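Local coordinates for putative peptidase (Bacteroides fragilis, PDB 5DYN), which is the C-terminal part of a probable clostripain-family cysteine protease, linked to activation of the B. fragilis toxin, at residues Q229-W232 against Y233-S236. Numbering follows the deposited sequence.
Sequences QTEW and YKVS. With NA (sodium ion), chain G.
Ser236 CB rests on one face of the Trp232 indole, 3.5 Å from the centroid of the five-membered ring. Because that line leans only 21° from the ring normal, the approach qualifies as a CH-pi contact made one helical turn along the chain. Trp232 can be followed outward to see how it gets there. Its CB lies against Tyr233 N; CG, anti to the backbone N (chi1 170°), carries the ring back over Ser236. NE1 and CE2 lie nearest Ser236 CB, which sits offset toward the rim of the ring, and CE3 comes within 4.5 Å of Val235 CG2, a loose apolar touch. NE1, at the ring edge, meets a sodium ion in the indole plane at 2.6 Å; Thr213, Tyr227 and Trp238 complete that site. An indole N-H is an unusual metal ligand, which is a reason for caution about the ion's identity.

The backbone turn is short and irregular. Val235 N bonds to Trp232 O at 3.1 Å, an i to i+3 pair whose donor stands well above the carbonyl plane, whereas Ser236 N reaches the same oxygen only by a weak, bent bond. At the start of the turn, Thr230 is the N-cap: its OG1 accepts from Tyr233 N over 3.2 Å with an N-H...O angle of 150°, and is also hydrogen-bonded to Tyr227 O. On the exposed side, Glu231 bends at chi2 and lies alongside the extended Lys234; in the conformer described, OE2 comes within 3.1 Å of Lys234 NZ, a weak salt bridge, doubtful because a second conformer is deposited.

Helix 119-127 packs against Trp232 and Val235, and helix 38-43 also touches Trp232. These features define an N-capped, short, weakly bonded helix (231-236) near the C-terminus of this clostripain-family chain, with its tryptophan edge forming part of a modelled sodium site.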
# COMPACT_ATOMS: atom_id res chain seq x y z
N GLN B 229 9.95 -15.99 -6.09
CA GLN B 229 8.96 -15.74 -7.13
C GLN B 229 8.76 -14.25 -7.36
O GLN B 229 8.25 -13.85 -8.41
CB GLN B 229 7.63 -16.40 -6.77
CG GLN B 229 7.75 -17.87 -6.45
CD GLN B 229 6.43 -18.49 -6.03
OE1 GLN B 229 5.40 -17.80 -5.98
NE2 GLN B 229 6.44 -19.78 -5.72
N THR B 230 9.15 -13.43 -6.39
CA THR B 230 9.01 -11.99 -6.54
C THR B 230 10.00 -11.48 -7.58
O THR B 230 11.09 -12.03 -7.74
CB THR B 230 9.24 -11.24 -5.20
OG1 THR B 230 10.60 -11.39 -4.79
CG2 THR B 230 8.33 -11.80 -4.13
N GLU B 231 9.62 -10.43 -8.31
CA GLU B 231 10.49 -9.85 -9.32
C GLU B 231 11.64 -9.08 -8.67
O GLU B 231 12.72 -8.94 -9.25
CB GLU B 231 9.69 -8.93 -10.25
CG GLU B 231 8.49 -9.61 -10.90
CD GLU B 231 8.87 -10.81 -11.75
OE1 GLU B 231 9.99 -10.83 -12.29
OE2 GLU B 231 8.04 -11.73 -11.87
N TRP B 232 11.40 -8.57 -7.46
CA TRP B 232 12.44 -7.86 -6.73
C TRP B 232 13.59 -8.79 -6.39
O TRP B 232 14.75 -8.42 -6.50
CB TRP B 232 11.87 -7.22 -5.46
CG TRP B 232 12.93 -6.68 -4.55
CD1 TRP B 232 13.41 -7.26 -3.41
CD2 TRP B 232 13.66 -5.46 -4.71
NE1 TRP B 232 14.38 -6.48 -2.84
CE2 TRP B 232 14.56 -5.36 -3.62
CE3 TRP B 232 13.64 -4.43 -5.66
CZ2 TRP B 232 15.42 -4.28 -3.46
CZ3 TRP B 232 14.50 -3.36 -5.50
CH2 TRP B 232 15.38 -3.29 -4.40
N TYR B 233 13.26 -10.01 -5.98
CA TYR B 233 14.26 -11.03 -5.69
C TYR B 233 15.23 -11.22 -6.85
O TYR B 233 16.44 -11.29 -6.66
CB TYR B 233 13.58 -12.36 -5.35
CG TYR B 233 14.50 -13.57 -5.41
CD1 TYR B 233 15.24 -13.96 -4.30
CD2 TYR B 233 14.63 -14.32 -6.58
CE1 TYR B 233 16.08 -15.06 -4.35
CE2 TYR B 233 15.46 -15.41 -6.64
CZ TYR B 233 16.18 -15.78 -5.52
OH TYR B 233 17.01 -16.87 -5.58
N LYS B 234 14.68 -11.30 -8.06
CA LYS B 234 15.47 -11.58 -9.26
C LYS B 234 16.48 -10.47 -9.58
O LYS B 234 17.52 -10.73 -10.19
CB LYS B 234 14.54 -11.81 -10.45
CG LYS B 234 13.60 -13.00 -10.26
CD LYS B 234 12.47 -13.00 -11.28
CE LYS B 234 11.46 -14.11 -10.98
NZ LYS B 234 10.21 -13.96 -11.77
N VAL B 235 16.18 -9.24 -9.16
CA VAL B 235 17.01 -8.10 -9.52
C VAL B 235 17.71 -7.45 -8.32
O VAL B 235 18.53 -6.56 -8.49
CB VAL B 235 16.18 -7.01 -10.24
CG1 VAL B 235 15.67 -7.52 -11.58
CG2 VAL B 235 15.03 -6.54 -9.36
N SER B 236 17.38 -7.90 -7.11
CA SER B 236 17.92 -7.27 -5.91
C SER B 236 19.31 -7.77 -5.54
O SER B 236 20.04 -7.10 -4.81
CB SER B 236 16.99 -7.51 -4.72
OG SER B 236 16.79 -8.89 -4.50
NA NA G . 14.79 -7.42 -0.41